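Local coordinates for translocator protein BipD (Burkholderia pseudomallei, PDB 3NFT) that is required for invasion of epithelial cells and survival inside host cells, and probably regulates secretion of the type III effectors BipB and BipC, at residues A73-F78 / Y150-A155; F54-L59 / D69-N74. All blocks are in the same frame, centred on the assembly; numbering follows the deposited sequence. Where two conformers were deposited one is given.

Contact 1 is buried and contact 2 lies at the surface, and their centres are about 11 Å apart. Both belong to the way the N-terminal helical hairpin, helices 41-56 and 76-103, is laid against helix 121-160 of the predicted coiled coil. In contact 1 the start of helix 76-103 packs on that long helix through aromatic and aliphatic groups, with no hydrogen bond between the two segments. Contact 2 ties together the two ends of the connection between the hairpin helices; two backbone hydrogen bonds join the segments, while Arg71 and Arg72 form salt bridges with residues outside them. Ala73 and Asn74 are common to both, and Phe54 of contact 2 stacks on Phe151 of contact 1.

Contact 1. Residues A73-F78 / Y150-A155; sequences ANLTVF and YFQSVA
The Phe78 edge is turned to the Phe151 face in an offset edge-to-face pair: CE2 of Phe78 comes within 3.5 Å of CD2 of Phe151, the ring centres lie 5.5 Å apart and the planes stand at 72°. Over one face of Phe78, displaced toward the rim, lies Gln152 CA, a CH-pi contact 4.1 Å from the ring centre. Apolar packing continues one turn on. The methyl of Ala155 touches Phe78 CZ at 3.6 Å, and Leu75 CD2 and the methyl of Ala73 also close on it.

Gln152 is the polar member. With CG anti to the backbone N (chi1 -175°) and the chain extended beyond it, its stem and the Phe78 side chain lie alongside and run opposite ways, bringing CD to 3.5 Å from Phe78 CB. Its NE2 passes 3.2 Å from Leu75 O at an angle too poor for a hydrogen bond; NE2 is bonded to Asp79 instead, while OE1 accepts from Arg82. The buried amide thus has partners at both ends, both on helix 76-103. Apolar contacts therefore seat helix 76-103 on the predicted coiled coil, consistent with an N-terminal intramolecular chaperone, and the amide adds a directional polar grip.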
loop_
_atom_site.group_PDB
_atom_site.type_symbol
_atom_site.label_atom_id
_atom_site.label_comp_id
_atom_site.label_asym_id
_atom_site.label_seq_id
_atom_site.Cartn_x
_atom_site.Cartn_y
_atom_site.Cartn_z
ATOM N N ALA A 73 -41.113 -3.079 21.337
ATOM C CA ALA A 73 -39.691 -2.885 21.399
ATOM C C ALA A 73 -39.307 -1.604 22.127
ATOM O O ALA A 73 -39.853 -0.536 21.850
ATOM C CB ALA A 73 -39.106 -2.854 19.938
ATOM N N ASN A 74 -38.291 -1.682 22.985
ATOM C CA ASN A 74 -37.609 -0.529 23.561
ATOM C C ASN A 74 -36.645 -0.048 22.499
ATOM O O ASN A 74 -35.574 -0.610 22.286
ATOM C CB ASN A 74 -36.878 -0.918 24.871
ATOM C CG ASN A 74 -36.072 0.204 25.456
ATOM O OD1 ASN A 74 -36.020 1.302 24.898
ATOM N ND2 ASN A 74 -35.406 -0.063 26.618
ATOM N N LEU A 75 -37.049 0.990 21.778
ATOM C CA LEU A 75 -36.258 1.404 20.614
ATOM C C LEU A 75 -34.915 2.047 20.995
ATOM O O LEU A 75 -34.025 2.190 20.153
ATOM C CB LEU A 75 -37.068 2.357 19.724
ATOM C CG LEU A 75 -38.384 1.822 19.208
ATOM C CD1 LEU A 75 -39.177 2.965 18.520
ATOM C CD2 LEU A 75 -38.144 0.655 18.238
ATOM N N THR A 76 -34.782 2.470 22.249
ATOM C CA THR A 76 -33.531 3.083 22.672
ATOM C C THR A 76 -32.344 2.114 22.567
ATOM O O THR A 76 -31.197 2.569 22.502
ATOM C CB THR A 76 -33.585 3.634 24.103
ATOM O OG1 THR A 76 -33.567 2.564 25.072
ATOM C CG2 THR A 76 -34.852 4.516 24.292
ATOM N N VAL A 77 -32.595 0.806 22.617
ATOM C CA VAL A 77 -31.514 -0.144 22.429
ATOM C C VAL A 77 -30.866 0.018 21.053
ATOM O O VAL A 77 -29.663 -0.149 20.854
ATOM C CB VAL A 77 -32.060 -1.584 22.638
ATOM C CG1 VAL A 77 -30.958 -2.626 22.540
ATOM C CG2 VAL A 77 -32.821 -1.686 23.996
ATOM N N PHE A 78 -31.685 0.326 20.066
ATOM C CA PHE A 78 -31.172 0.568 18.750
ATOM C C PHE A 78 -30.377 1.864 18.663
ATOM O O PHE A 78 -29.366 1.926 17.967
ATOM C CB PHE A 78 -32.330 0.605 17.728
ATOM C CG PHE A 78 -33.140 -0.663 17.639
ATOM C CD1 PHE A 78 -34.120 -0.948 18.608
ATOM C CD2 PHE A 78 -32.910 -1.632 16.648
ATOM C CE1 PHE A 78 -34.849 -2.107 18.588
ATOM C CE2 PHE A 78 -33.669 -2.795 16.614
ATOM C CZ PHE A 78 -34.639 -3.043 17.584
ATOM N N TYR A 150 -32.936 1.426 9.803
ATOM C CA TYR A 150 -33.969 0.603 9.178
ATOM C C TYR A 150 -34.549 -0.424 10.135
ATOM O O TYR A 150 -35.751 -0.556 10.299
ATOM C CB TYR A 150 -33.387 -0.082 7.966
ATOM C CG TYR A 150 -34.080 -1.337 7.459
ATOM C CD1 TYR A 150 -35.398 -1.317 6.990
ATOM C CD2 TYR A 150 -33.399 -2.530 7.373
ATOM C CE1 TYR A 150 -35.986 -2.445 6.488
ATOM C CE2 TYR A 150 -33.988 -3.678 6.873
ATOM C CZ TYR A 150 -35.292 -3.635 6.426
ATOM O OH TYR A 150 -35.867 -4.765 5.900
ATOM N N PHE A 151 -33.636 -1.146 10.786
ATOM C CA PHE A 151 -33.985 -2.226 11.718
ATOM C C PHE A 151 -34.848 -1.653 12.839
ATOM O O PHE A 151 -35.856 -2.236 13.197
ATOM C CB PHE A 151 -32.672 -2.825 12.226
ATOM C CG PHE A 151 -32.772 -4.163 12.919
ATOM C CD1 PHE A 151 -33.519 -5.209 12.406
ATOM C CD2 PHE A 151 -31.984 -4.389 14.060
ATOM C CE1 PHE A 151 -33.526 -6.465 13.013
ATOM C CE2 PHE A 151 -31.967 -5.637 14.655
ATOM C CZ PHE A 151 -32.740 -6.668 14.145
ATOM N N GLN A 152 -34.436 -0.482 13.352
ATOM C CA GLN A 152 -35.157 0.271 14.350
ATOM C C GLN A 152 -36.534 0.671 13.890
ATOM O O GLN A 152 -37.505 0.559 14.629
ATOM C CB GLN A 152 -34.344 1.494 14.800
ATOM C CG GLN A 152 -34.909 2.324 15.935
ATOM C CD GLN A 152 -33.926 3.410 16.379
ATOM O OE1 GLN A 152 -32.913 3.654 15.722
ATOM N NE2 GLN A 152 -34.191 4.042 17.496
ATOM N N SER A 153 -36.629 1.138 12.646
ATOM C CA SER A 153 -37.906 1.616 12.133
ATOM C C SER A 153 -38.890 0.454 11.950
ATOM O O SER A 153 -40.095 0.617 12.122
ATOM C CB SER A 153 -37.712 2.389 10.818
ATOM O OG SER A 153 -37.361 1.532 9.749
ATOM N N VAL A 154 -38.369 -0.742 11.644
ATOM C CA VAL A 154 -39.196 -1.950 11.550
ATOM C C VAL A 154 -39.673 -2.351 12.952
ATOM O O VAL A 154 -40.827 -2.625 13.172
ATOM C CB VAL A 154 -38.465 -3.087 10.832
ATOM C CG1 VAL A 154 -39.289 -4.372 10.848
ATOM C CG2 VAL A 154 -38.102 -2.705 9.380
ATOM N N ALA A 155 -38.775 -2.298 13.929
ATOM C CA ALA A 155 -39.203 -2.527 15.315
ATOM C C ALA A 155 -40.265 -1.557 15.787
ATOM O O ALA A 155 -41.198 -1.935 16.491
ATOM C CB ALA A 155 -37.984 -2.527 16.246
#

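Contact 2. Residues F54-L59 / D69-N74; sequences FASLRL and DGRRAN
Arg71 O takes hydrogen bonds from two donors, Arg58 N and, from beyond these segments, Gln162 NE2. The bond from Arg58 N is 3.0 Å long and nearly straight (165° at the hydrogen), and it lies in the carbonyl plane on a lone pair. The return bond, Arg71 N to Arg58 O, is shorter at 2.7 Å but more bent, at 147°. Together they make Arg58 and Arg71 an antiparallel hydrogen-bonded pair, a single bridge. The same Arg71 O is also approached by Leu57 CA in a CA-H...O contact of 3.5 Å. Next along, Gly70 CA sits 3.0 Å from Arg58 O. A water spans the far end, donating to Leu59 O at 2.7 Å and weakly to Asp69 O.

The Arg71 side chain runs back along the other segment toward the end of helix 41-56. CG stands anti to the backbone N (chi1 -179°) and the chain stays extended to NE, which lays CD 3.5 Å from Ser56 O and carries the guanidinium to Glu53. There NH1 forms a salt bridge with Glu53 OE2, an oxygen that also accepts from Asn74 N. Leu57 reaches inward instead, with CD1 3.9 Å from the methyl of Ala73.

Along the chain the bridge lies between the strand pair 61-63 and 66-68, from which it is separate, and helices 41-56 and 76-103. Leu57 rests on Met158 and Ser159 of helix 121-160, Leu59 packs against helix 244-295, and Arg72 forms a salt bridge with Asp163 just past helix 121-160.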
loop_
_atom_site.group_PDB
_atom_site.type_symbol
_atom_site.label_atom_id
_atom_site.label_comp_id
_atom_site.label_asym_id
_atom_site.label_seq_id
_atom_site.Cartn_x
_atom_site.Cartn_y
_atom_site.Cartn_z
ATOM N N PHE A 54 -35.234 -6.818 18.932
ATOM C CA PHE A 54 -36.059 -7.093 17.747
ATOM C C PHE A 54 -36.666 -8.481 17.825
ATOM O O PHE A 54 -37.848 -8.710 17.547
ATOM C CB PHE A 54 -35.184 -6.939 16.516
ATOM C CG PHE A 54 -35.930 -6.976 15.198
ATOM C CD1 PHE A 54 -36.314 -5.782 14.579
ATOM C CD2 PHE A 54 -36.190 -8.175 14.563
ATOM C CE1 PHE A 54 -36.951 -5.799 13.359
ATOM C CE2 PHE A 54 -36.861 -8.184 13.341
ATOM C CZ PHE A 54 -37.226 -6.968 12.745
ATOM N N ALA A 55 -35.843 -9.449 18.183
ATOM C CA ALA A 55 -36.291 -10.829 18.287
ATOM C C ALA A 55 -37.406 -10.991 19.307
ATOM O O ALA A 55 -38.313 -11.829 19.132
ATOM C CB ALA A 55 -35.099 -11.747 18.675
ATOM N N SER A 56 -37.330 -10.209 20.385
ATOM C CA SER A 56 -38.294 -10.295 21.480
ATOM C C SER A 56 -39.679 -9.737 21.139
ATOM O O SER A 56 -40.656 -10.017 21.823
ATOM C CB SER A 56 -37.741 -9.609 22.726
ATOM O OG SER A 56 -37.907 -8.213 22.687
ATOM N N LEU A 57 -39.762 -8.904 20.101
ATOM C CA LEU A 57 -41.041 -8.340 19.731
ATOM C C LEU A 57 -42.032 -9.459 19.373
ATOM O O LEU A 57 -41.657 -10.423 18.701
ATOM C CB LEU A 57 -40.847 -7.328 18.598
ATOM C CG LEU A 57 -42.025 -6.415 18.313
ATOM C CD1 LEU A 57 -41.559 -5.060 17.934
ATOM C CD2 LEU A 57 -42.864 -7.071 17.207
ATOM N N ARG A 58 -43.260 -9.342 19.866
ATOM C CA ARG A 58 -44.317 -10.291 19.589
ATOM C C ARG A 58 -45.632 -9.617 19.451
ATOM O O ARG A 58 -45.957 -8.725 20.233
ATOM C CB ARG A 58 -44.446 -11.264 20.748
ATOM C CG ARG A 58 -43.335 -12.166 20.786
ATOM C CD ARG A 58 -43.665 -13.256 21.651
ATOM N NE ARG A 58 -42.625 -14.243 21.632
ATOM C CZ ARG A 58 -42.710 -15.350 22.363
ATOM N NH1 ARG A 58 -43.815 -15.579 23.068
ATOM N NH2 ARG A 58 -41.742 -16.238 22.309
ATOM N N LEU A 59 -46.399 -10.052 18.450
ATOM C CA LEU A 59 -47.746 -9.556 18.290
ATOM C C LEU A 59 -48.683 -10.179 19.322
ATOM O O LEU A 59 -48.377 -11.223 19.895
ATOM C CB LEU A 59 -48.263 -9.840 16.861
ATOM C CG LEU A 59 -47.483 -9.167 15.725
ATOM C CD1 LEU A 59 -48.243 -9.246 14.394
ATOM C CD2 LEU A 59 -47.086 -7.743 15.959
ATOM N N ASP A 69 -51.345 -10.042 25.528
ATOM C CA ASP A 69 -50.835 -8.817 24.926
ATOM C C ASP A 69 -49.518 -9.136 24.230
ATOM O O ASP A 69 -48.777 -10.043 24.621
ATOM C CB ASP A 69 -50.633 -7.712 25.978
ATOM C CG ASP A 69 -51.944 -7.037 26.388
ATOM O OD1 ASP A 69 -52.572 -6.311 25.575
ATOM O OD2 ASP A 69 -52.326 -7.188 27.559
ATOM N N GLY A 70 -49.228 -8.401 23.173
ATOM C CA GLY A 70 -47.951 -8.551 22.503
ATOM C C GLY A 70 -46.828 -7.953 23.344
ATOM O O GLY A 70 -47.064 -7.480 24.459
ATOM N N ARG A 71 -45.623 -7.972 22.809
ATOM C CA ARG A 71 -44.488 -7.284 23.402
ATOM C C ARG A 71 -43.944 -6.308 22.373
ATOM O O ARG A 71 -43.694 -6.700 21.237
ATOM C CB ARG A 71 -43.381 -8.255 23.814
ATOM C CG ARG A 71 -42.212 -7.534 24.464
ATOM C CD ARG A 71 -41.084 -8.451 24.899
ATOM N NE ARG A 71 -40.235 -7.791 25.888
ATOM C CZ ARG A 71 -39.277 -6.905 25.643
ATOM N NH1 ARG A 71 -39.004 -6.493 24.412
ATOM N NH2 ARG A 71 -38.585 -6.402 26.667
ATOM N N ARG A 72 -43.835 -5.045 22.766
ATOM C CA ARG A 72 -43.285 -3.975 21.933
ATOM C C ARG A 72 -41.801 -3.784 22.232
ATOM O O ARG A 72 -41.300 -4.234 23.270
ATOM C CB ARG A 72 -44.079 -2.700 22.159
ATOM C CG ARG A 72 -45.535 -2.867 21.651
ATOM C CD ARG A 72 -46.440 -1.854 22.170
ATOM N NE ARG A 72 -47.869 -2.224 22.123
ATOM C CZ ARG A 72 -48.844 -1.557 21.524
ATOM N NH1 ARG A 72 -48.615 -0.420 20.864
ATOM N NH2 ARG A 72 -50.085 -2.033 21.605
ATOM N N ALA A 73 -41.113 -3.079 21.337
ATOM C CA ALA A 73 -39.691 -2.885 21.399
ATOM C C ALA A 73 -39.307 -1.604 22.127
ATOM O O ALA A 73 -39.853 -0.536 21.850
ATOM C CB ALA A 73 -39.106 -2.854 19.938
ATOM N N ASN A 74 -38.291 -1.682 22.985
ATOM C CA ASN A 74 -37.609 -0.529 23.561
ATOM C C ASN A 74 -36.645 -0.048 22.499
ATOM O O ASN A 74 -35.574 -0.610 22.286
ATOM C CB ASN A 74 -36.878 -0.918 24.871
ATOM C CG ASN A 74 -36.072 0.204 25.456
ATOM O OD1 ASN A 74 -36.020 1.302 24.898
ATOM N ND2 ASN A 74 -35.406 -0.063 26.618
HETATM O O HOH W 1 -48.308 -12.410 22.334
#